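Local structure of alginate lyase (Aplysia kurodai, 5GMT) at residues Ser89-Ile94 against Pro273-Val278; Ser135-Arg140 against His237-Met242; Val198-Val203 against Arg230-Asn235. The protein cleaves alginate as an alginate lyase of polysaccharide lyase family 14, with specificity for polymannuronate. One frame throughout, in Å; residues are numbered along the deposited sequence.

Contact 1. Residues Ser89-Ile94 against Pro273-Val278; sequences SVDAMI and PSHAVV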
loop_
_atom_site.group_PDB
_atom_site.type_symbol
_atom_site.label_atom_id
_atom_site.label_comp_id
_atom_site.label_asym_id
_atom_site.label_seq_id
_atom_site.Cartn_x
_atom_site.Cartn_y
_atom_site.Cartn_z
ATOM N N SER A 89 18.284 5.497 7.092
ATOM C CA SER A 89 18.991 4.462 6.345
ATOM C C SER A 89 18.409 3.077 6.626
ATOM O O SER A 89 19.151 2.105 6.849
ATOM C CB SER A 89 20.489 4.485 6.675
ATOM O OG SER A 89 20.686 4.181 8.041
ATOM N N VAL A 90 17.080 2.989 6.603
ATOM C CA VAL A 90 16.389 1.714 6.850
ATOM C C VAL A 90 16.224 0.895 5.574
ATOM O O VAL A 90 15.629 1.361 4.606
ATOM C CB VAL A 90 15.004 1.938 7.478
ATOM C CG1 VAL A 90 14.263 0.605 7.628
ATOM C CG2 VAL A 90 15.155 2.616 8.832
ATOM N N ASP A 91 16.732 -0.336 5.589
ATOM C CA ASP A 91 16.722 -1.186 4.395
ATOM C C ASP A 91 15.724 -2.335 4.480
ATOM O O ASP A 91 15.482 -3.041 3.486
ATOM C CB ASP A 91 18.127 -1.735 4.139
ATOM C CG ASP A 91 19.115 -0.639 3.803
ATOM O OD1 ASP A 91 18.681 0.388 3.236
ATOM O OD2 ASP A 91 20.312 -0.799 4.118
ATOM N N ALA A 92 15.166 -2.537 5.671
ATOM C CA ALA A 92 14.119 -3.536 5.851
ATOM C C ALA A 92 13.010 -2.993 6.751
ATOM O O ALA A 92 13.269 -2.364 7.777
ATOM C CB ALA A 92 14.697 -4.830 6.429
ATOM N N MET A 93 11.768 -3.246 6.355
ATOM C CA MET A 93 10.640 -2.684 7.062
ATOM C C MET A 93 9.455 -3.632 6.945
ATOM O O MET A 93 9.272 -4.276 5.913
ATOM C CB MET A 93 10.313 -1.309 6.471
ATOM C CG MET A 93 9.666 -0.314 7.380
ATOM S SD MET A 93 9.415 1.247 6.507
ATOM C CE MET A 93 10.909 2.125 6.952
ATOM N N ILE A 94 8.661 -3.724 8.006
ATOM C CA ILE A 94 7.407 -4.460 7.961
ATOM C C ILE A 94 6.254 -3.502 8.236
ATOM O O ILE A 94 6.254 -2.804 9.244
ATOM C CB ILE A 94 7.357 -5.608 9.002
ATOM C CG1 ILE A 94 8.479 -6.622 8.765
ATOM C CG2 ILE A 94 6.002 -6.302 8.972
ATOM C CD1 ILE A 94 8.517 -7.724 9.830
ATOM N N PRO A 273 12.931 -5.064 10.959
ATOM C CA PRO A 273 13.718 -6.270 11.225
ATOM C C PRO A 273 15.127 -6.112 10.684
ATOM O O PRO A 273 15.401 -5.163 9.945
ATOM C CB PRO A 273 12.971 -7.355 10.453
ATOM C CG PRO A 273 12.410 -6.604 9.255
ATOM C CD PRO A 273 12.085 -5.209 9.756
ATOM N N SER A 274 16.007 -7.039 11.037
ATOM C CA SER A 274 17.346 -7.046 10.465
ATOM C C SER A 274 17.270 -7.265 8.964
ATOM O O SER A 274 16.558 -8.155 8.496
ATOM C CB SER A 274 18.197 -8.142 11.103
ATOM O OG SER A 274 18.395 -7.898 12.483
ATOM N N HIS A 275 18.007 -6.451 8.217
ATOM C CA HIS A 275 18.060 -6.572 6.761
ATOM C C HIS A 275 18.623 -7.929 6.337
ATOM O O HIS A 275 19.679 -8.339 6.796
ATOM C CB HIS A 275 18.902 -5.434 6.176
ATOM C CG HIS A 275 18.780 -5.298 4.692
ATOM N ND1 HIS A 275 19.837 -4.920 3.891
ATOM C CD2 HIS A 275 17.723 -5.472 3.864
ATOM C CE1 HIS A 275 19.438 -4.871 2.634
ATOM N NE2 HIS A 275 18.160 -5.202 2.588
ATOM N N ALA A 276 17.893 -8.640 5.483
ATOM C CA ALA A 276 18.348 -9.934 4.989
ATOM C C ALA A 276 17.943 -10.106 3.529
ATOM O O ALA A 276 16.781 -10.357 3.230
ATOM C CB ALA A 276 17.777 -11.066 5.835
ATOM N N VAL A 277 18.896 -9.974 2.615
ATOM C CA VAL A 277 18.567 -10.113 1.202
ATOM C C VAL A 277 18.555 -11.579 0.799
ATOM O O VAL A 277 19.079 -12.436 1.517
ATOM C CB VAL A 277 19.557 -9.339 0.321
ATOM C CG1 VAL A 277 19.493 -7.846 0.648
ATOM C CG2 VAL A 277 20.964 -9.876 0.516
ATOM N N VAL A 278 17.931 -11.862 -0.343
ATOM C CA VAL A 278 17.865 -13.224 -0.858
ATOM C C VAL A 278 18.293 -13.232 -2.312
ATOM O O VAL A 278 17.594 -12.695 -3.172
ATOM C CB VAL A 278 16.453 -13.818 -0.720
ATOM C CG1 VAL A 278 16.398 -15.187 -1.386
ATOM C CG2 VAL A 278 16.092 -13.929 0.740
HETATM O O HOH W 1 21.407 -2.813 5.224
HETATM O O HOH W 2 15.601 -2.584 9.091
#
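D91 CB makes a CH-pi contact with H275. This methylene sits over the imidazole face, 3.5 Å from the ring centroid and only 5° off the ring normal. D91 holds its CG anti to the carbonyl carbon (chi1 -65°), which carries the carboxylate past the ring instead of onto it. The carboxylate and imidazole planes stand 56° apart, and the backbone D91 O lies 3.3 Å from H275 CD2.

Apolar packing continues along the strand. P273 directly follows strand 261-272, which pairs with strand 92-102, and its ring nestles against A92 and I94. P273 CG is 4.0 Å from A92 CB and equally near I94 CG1. The A92 methyl also approaches the backbone at CA of H275.

No direct hydrogen bond crosses the contact; waters do that work. One water donates to D91 OD2 at 2.5 Å and also meets H275 ND1 at 2.9 Å. A second donates to both A92 O and P273 O, filling in where the chains part after the backbone pairing of I94 with L271. The remaining polar ends have other mates: D91 OD1 bonds H238 and H275 NE2 bonds I200 O.

With NE2 engaged by a carbonyl and one face covered by D91 CB, the H275 ring has little freedom to turn. Between the two segments the chemistry is packing and two bridging waters, laying the C-terminal tail across the outer face of the sheet, over the start of strand 92-102; direct hydrogen bonds to H199, I200 and W209 hold the tail as well.

Contact 2. Residues Ser135-Arg140 against His237-Met242; sequences SCFSLR and HHLRGM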
loop_
_atom_site.group_PDB
_atom_site.type_symbol
_atom_site.label_atom_id
_atom_site.label_comp_id
_atom_site.label_asym_id
_atom_site.label_seq_id
_atom_site.Cartn_x
_atom_site.Cartn_y
_atom_site.Cartn_z
ATOM N N SER A 135 14.088 8.107 -8.594
ATOM C CA SER A 135 14.192 8.718 -7.275
ATOM C C SER A 135 13.404 7.960 -6.209
ATOM O O SER A 135 13.438 8.320 -5.029
ATOM C CB SER A 135 13.701 10.175 -7.332
ATOM O OG SER A 135 12.349 10.218 -7.744
ATOM N N CYS A 136 12.699 6.908 -6.615
ATOM C CA CYS A 136 11.758 6.282 -5.697
ATOM C C CYS A 136 11.413 4.855 -6.077
ATOM O O CYS A 136 11.722 4.392 -7.176
ATOM C CB CYS A 136 10.471 7.124 -5.620
ATOM S SG CYS A 136 9.719 7.526 -7.234
ATOM N N PHE A 137 10.768 4.162 -5.149
ATOM C CA PHE A 137 10.035 2.939 -5.465
ATOM C C PHE A 137 8.770 2.931 -4.604
ATOM O O PHE A 137 8.766 3.490 -3.514
ATOM C CB PHE A 137 10.895 1.697 -5.214
ATOM C CG PHE A 137 11.336 1.543 -3.779
ATOM C CD1 PHE A 137 12.459 2.217 -3.304
ATOM C CD2 PHE A 137 10.632 0.725 -2.909
ATOM C CE1 PHE A 137 12.865 2.075 -1.983
ATOM C CE2 PHE A 137 11.031 0.578 -1.584
ATOM C CZ PHE A 137 12.152 1.259 -1.120
ATOM N N SER A 138 7.690 2.335 -5.087
ATOM C CA SER A 138 6.502 2.260 -4.243
ATOM C C SER A 138 5.920 0.866 -4.302
ATOM O O SER A 138 5.940 0.220 -5.353
ATOM C CB SER A 138 5.462 3.312 -4.650
ATOM O OG SER A 138 4.911 3.057 -5.929
ATOM N N LEU A 139 5.405 0.411 -3.161
ATOM C CA LEU A 139 4.978 -0.966 -3.019
ATOM C C LEU A 139 3.600 -1.050 -2.381
ATOM O O LEU A 139 3.396 -1.776 -1.408
ATOM C CB LEU A 139 5.999 -1.755 -2.190
ATOM C CG LEU A 139 7.426 -1.768 -2.766
ATOM C CD1 LEU A 139 8.460 -2.267 -1.738
ATOM C CD2 LEU A 139 7.503 -2.579 -4.072
ATOM N N ARG A 140 2.660 -0.289 -2.925
ATOM C CA ARG A 140 1.249 -0.446 -2.563
ATOM C C ARG A 140 0.726 -1.852 -2.875
ATOM O O ARG A 140 1.338 -2.613 -3.624
ATOM C CB ARG A 140 0.398 0.582 -3.302
ATOM C CG ARG A 140 0.690 2.013 -2.903
ATOM C CD ARG A 140 -0.077 2.958 -3.792
ATOM N NE ARG A 140 0.473 3.004 -5.150
ATOM C CZ ARG A 140 0.016 3.780 -6.124
ATOM N NH1 ARG A 140 -1.008 4.608 -5.910
ATOM N NH2 ARG A 140 0.592 3.728 -7.322
ATOM N N HIS A 237 19.257 5.513 -1.461
ATOM C CA HIS A 237 17.821 5.187 -1.360
ATOM C C HIS A 237 17.547 4.210 -0.219
ATOM O O HIS A 237 18.261 3.210 -0.055
ATOM C CB HIS A 237 17.290 4.573 -2.664
ATOM C CG HIS A 237 17.244 5.528 -3.813
ATOM N ND1 HIS A 237 16.659 5.211 -5.022
ATOM C CD2 HIS A 237 17.714 6.792 -3.942
ATOM C CE1 HIS A 237 16.764 6.240 -5.842
ATOM N NE2 HIS A 237 17.409 7.209 -5.217
ATOM N N HIS A 238 16.499 4.489 0.556
ATOM C CA HIS A 238 16.089 3.610 1.649
ATOM C C HIS A 238 14.570 3.601 1.786
ATOM O O HIS A 238 13.878 4.358 1.114
ATOM C CB HIS A 238 16.729 4.052 2.968
ATOM C CG HIS A 238 18.223 4.138 2.906
ATOM N ND1 HIS A 238 19.037 3.025 2.979
ATOM C CD2 HIS A 238 19.050 5.201 2.762
ATOM C CE1 HIS A 238 20.301 3.403 2.893
ATOM N NE2 HIS A 238 20.335 4.718 2.764
ATOM N N LEU A 239 14.053 2.733 2.645
ATOM C CA LEU A 239 12.615 2.722 2.910
ATOM C C LEU A 239 12.280 3.937 3.754
ATOM O O LEU A 239 13.030 4.272 4.671
ATOM C CB LEU A 239 12.206 1.430 3.615
ATOM C CG LEU A 239 12.122 0.224 2.683
ATOM C CD1 LEU A 239 12.402 -1.068 3.450
ATOM C CD2 LEU A 239 10.745 0.185 2.023
ATOM N N ARG A 240 11.164 4.598 3.447
ATOM C CA ARG A 240 10.830 5.858 4.109
ATOM C C ARG A 240 9.576 5.775 4.973
ATOM O O ARG A 240 9.422 6.543 5.923
ATOM C CB ARG A 240 10.657 6.965 3.066
ATOM C CG ARG A 240 11.906 7.225 2.203
ATOM C CD ARG A 240 13.082 7.712 3.058
ATOM N NE ARG A 240 14.293 7.869 2.253
ATOM C CZ ARG A 240 15.523 7.923 2.751
ATOM N NH1 ARG A 240 15.714 7.857 4.066
ATOM N NH2 ARG A 240 16.562 8.028 1.932
ATOM N N GLY A 241 8.673 4.852 4.656
ATOM C CA GLY A 241 7.444 4.777 5.420
ATOM C C GLY A 241 6.277 4.229 4.636
ATOM O O GLY A 241 6.466 3.465 3.700
ATOM N N MET A 242 5.070 4.652 5.013
ATOM C CA MET A 242 3.845 4.116 4.430
ATOM C C MET A 242 3.254 5.053 3.390
ATOM O O MET A 242 3.085 6.251 3.643
ATOM C CB MET A 242 2.789 3.854 5.505
ATOM C CG MET A 242 1.470 3.332 4.910
ATOM S SD MET A 242 0.130 3.109 6.101
ATOM C CE MET A 242 -0.020 4.758 6.772
#
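S135-F137 and H237-L239 face each other with their chain directions 34° apart and with CA atoms well separated, 7.5 Å from C136 to H237 and 8.8 Å from F137 to L239. That is too far for strand pairing, because strand 110-118 runs between them, antiparallel to both; the contact reaches across it.

F137 and L239 carry the apolar part. F137 puts CG between its backbone N and carbonyl carbon (chi1 61°), and from there the ring leans toward the other segment. L239 CD2 comes up at the ring's edge, near its plane, 3.6 Å from F137 CZ and just as close to CE2. The two side chains cross at about a right angle, so a methyl branch meets the rim of the phenyl.

At the loop end, H237 meets the backbone of S135. S135 O stands 3.9 Å above one face of the imidazole, offset toward the rim, while H237 CE1 comes 3.8 Å from S135 C. C136 N is buried beside this ring and has no partner in the model. C136 is also fixed by its disulfide to C127.

Further along, R240 and G241 both face F116 in a classic beta bulge. The G241 phi of 152° would drive any CB into the carbonyl O of R240.

No hydrogen bond links the two segments. F137 packs on I200 and L239 on V198, so one half of the contact is an apolar edge contact facing the other sheet of the sandwich, where cohesion rests on shape and on keeping water out; the other half, at the loop end, is a histidine ring packed on backbone, with no hydrogen bond to satisfy C136 N.

Contact 3. Residues Val198-Val203 against Arg230-Asn235; sequences VHINTV and RMRNTN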
loop_
_atom_site.group_PDB
_atom_site.type_symbol
_atom_site.label_atom_id
_atom_site.label_comp_id
_atom_site.label_asym_id
_atom_site.label_seq_id
_atom_site.Cartn_x
_atom_site.Cartn_y
_atom_site.Cartn_z
ATOM N N VAL A 198 9.359 -5.888 3.610
ATOM C CA VAL A 198 10.141 -5.457 2.467
ATOM C C VAL A 198 11.613 -5.385 2.827
ATOM O O VAL A 198 11.981 -4.718 3.788
ATOM C CB VAL A 198 9.695 -4.065 1.960
ATOM C CG1 VAL A 198 10.595 -3.612 0.797
ATOM C CG2 VAL A 198 8.235 -4.084 1.535
ATOM N N HIS A 199 12.446 -6.083 2.063
ATOM C CA HIS A 199 13.895 -5.956 2.200
ATOM C C HIS A 199 14.426 -5.468 0.864
ATOM O O HIS A 199 14.310 -6.167 -0.145
ATOM C CB HIS A 199 14.542 -7.292 2.602
ATOM C CG HIS A 199 14.171 -7.745 3.979
ATOM N ND1 HIS A 199 15.110 -8.010 4.952
ATOM C CD2 HIS A 199 12.961 -7.944 4.556
ATOM C CE1 HIS A 199 14.495 -8.361 6.067
ATOM N NE2 HIS A 199 13.191 -8.338 5.852
ATOM N N ILE A 200 14.988 -4.262 0.838
ATOM C CA ILE A 200 15.386 -3.704 -0.442
ATOM C C ILE A 200 16.692 -4.352 -0.864
ATOM O O ILE A 200 17.402 -4.936 -0.044
ATOM C CB ILE A 200 15.510 -2.155 -0.407
ATOM C CG1 ILE A 200 16.550 -1.688 0.612
ATOM C CG2 ILE A 200 14.158 -1.517 -0.107
ATOM C CD1 ILE A 200 16.632 -0.146 0.677
ATOM N N ASN A 201 16.983 -4.285 -2.154
ATOM C CA ASN A 201 18.142 -4.971 -2.714
ATOM C C ASN A 201 19.483 -4.386 -2.311
ATOM O O ASN A 201 19.608 -3.196 -2.008
ATOM C CB ASN A 201 18.055 -4.973 -4.236
ATOM C CG ASN A 201 18.050 -3.566 -4.813
ATOM O OD1 ASN A 201 17.087 -2.818 -4.628
ATOM N ND2 ASN A 201 19.132 -3.197 -5.524
ATOM N N THR A 202 20.490 -5.246 -2.318
ATOM C CA THR A 202 21.872 -4.786 -2.395
ATOM C C THR A 202 22.026 -4.019 -3.695
ATOM O O THR A 202 21.588 -4.492 -4.742
ATOM C CB THR A 202 22.847 -5.957 -2.384
ATOM O OG1 THR A 202 22.517 -6.830 -1.293
ATOM C CG2 THR A 202 24.288 -5.460 -2.242
ATOM N N VAL A 203 22.622 -2.833 -3.640
ATOM C CA VAL A 203 22.856 -2.088 -4.866
ATOM C C VAL A 203 23.750 -2.935 -5.761
ATOM O O VAL A 203 24.739 -3.502 -5.304
ATOM C CB VAL A 203 23.470 -0.695 -4.573
ATOM C CG1 VAL A 203 23.866 0.014 -5.860
ATOM C CG2 VAL A 203 22.468 0.137 -3.806
ATOM N N ARG A 230 14.615 -5.678 -7.701
ATOM C CA ARG A 230 15.445 -4.494 -7.561
ATOM C C ARG A 230 14.550 -3.299 -7.231
ATOM O O ARG A 230 13.604 -3.014 -7.977
ATOM C CB ARG A 230 16.232 -4.233 -8.852
ATOM C CG ARG A 230 16.905 -2.888 -8.869
ATOM C CD ARG A 230 17.890 -2.785 -10.002
ATOM N NE ARG A 230 19.092 -3.557 -9.733
ATOM C CZ ARG A 230 19.634 -4.429 -10.579
ATOM N NH1 ARG A 230 19.090 -4.649 -11.761
ATOM N NH2 ARG A 230 20.739 -5.075 -10.240
ATOM N N MET A 231 14.822 -2.631 -6.108
ATOM C CA MET A 231 14.072 -1.442 -5.716
ATOM C C MET A 231 14.876 -0.169 -5.954
ATOM O O MET A 231 14.314 0.909 -6.149
ATOM C CB MET A 231 13.668 -1.503 -4.239
ATOM C CG MET A 231 12.610 -2.544 -3.911
ATOM S SD MET A 231 13.343 -4.181 -3.769
ATOM C CE MET A 231 12.110 -4.992 -2.728
ATOM N N ARG A 232 16.197 -0.293 -5.917
ATOM C CA ARG A 232 17.044 0.893 -5.992
ATOM C C ARG A 232 18.326 0.616 -6.782
ATOM O O ARG A 232 18.779 -0.529 -6.869
ATOM C CB ARG A 232 17.385 1.373 -4.586
ATOM C CG ARG A 232 18.056 0.291 -3.764
ATOM C CD ARG A 232 18.558 0.786 -2.424
ATOM N NE ARG A 232 19.285 -0.273 -1.729
ATOM C CZ ARG A 232 20.056 -0.079 -0.669
ATOM N NH1 ARG A 232 20.219 1.141 -0.172
ATOM N NH2 ARG A 232 20.685 -1.109 -0.116
ATOM N N ASN A 233 18.900 1.670 -7.358
ATOM C CA ASN A 233 20.175 1.538 -8.073
ATOM C C ASN A 233 21.284 2.336 -7.426
ATOM O O ASN A 233 22.416 2.352 -7.912
ATOM C CB ASN A 233 20.035 1.960 -9.537
ATOM C CG ASN A 233 19.362 0.898 -10.378
ATOM O OD1 ASN A 233 19.901 -0.198 -10.561
ATOM N ND2 ASN A 233 18.185 1.214 -10.899
ATOM N N THR A 234 20.969 2.990 -6.318
ATOM C CA THR A 234 21.962 3.769 -5.621
ATOM C C THR A 234 21.790 3.585 -4.123
ATOM O O THR A 234 20.690 3.331 -3.640
ATOM C CB THR A 234 21.878 5.268 -6.005
ATOM O OG1 THR A 234 22.939 5.988 -5.372
ATOM C CG2 THR A 234 20.542 5.868 -5.598
ATOM N N ASN A 235 22.888 3.706 -3.390
ATOM C CA ASN A 235 22.883 3.394 -1.972
ATOM C C ASN A 235 22.257 4.459 -1.096
ATOM O O ASN A 235 22.108 4.255 0.095
ATOM C CB ASN A 235 24.310 3.130 -1.493
ATOM C CG ASN A 235 24.751 1.719 -1.772
ATOM O OD1 ASN A 235 24.284 0.779 -1.127
ATOM N ND2 ASN A 235 25.646 1.552 -2.746
HETATM O O HOH W 3 23.939 -1.953 -1.411
#
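N201, just past the end of strand 191-199 in this beta sandwich, ties the loop R230-N235 to it with both its side chain and its backbone. With CG between N and the carbonyl carbon (chi1 61°), its amide lies against the loop backbone. OD1 accepts from R232 N at 3.0 Å, on an in-plane lone pair, and from M231 N at 2.7 Å, which comes from above the carbonyl plane. ND2 donates to R232 O at 3.0 Å, nearly straight at 165°. In return, R232 NE and NH2 both grip N201 O side-on, exactly in the guanidinium plane. I200 CD1 lies 3.5 Å above one guanidinium face and V203 CG2 covers the opposite one. Cut back to an alanine, this position would probably leave M231 N and R232 N without their shared acceptor and R232 O without its donor. M231 bends back so that CE reaches H199 O at 3.6 Å. Around the contact, M231 packs on F137 of strand 136-143 and V210 of strand 208-216, V198 touches L239 of strand 238-247, and R232 NH1 reaches H237 O just ahead of that same strand.

The three contacts cluster on one side of the chain's centre: contact 3 lies about 10 Å from each of the others, and contacts 1 and 2 about 13 Å apart, centre to centre. Along the chain they are nested, contact 3 inside contact 2 and contact 2 inside contact 1. Contacts 1 and 3 share one sheet, where strands 92-102 and 191-199 are neighbours; contact 2 belongs to the other. The sheets meet where L139 packs on V198, and the loop just before strand 92-102 is tied to strand 238-247 by V90 O and L239 N. The C-terminal tail, the end of strand 191-199 and the loop 230-235 thus come together where the two sheets pack.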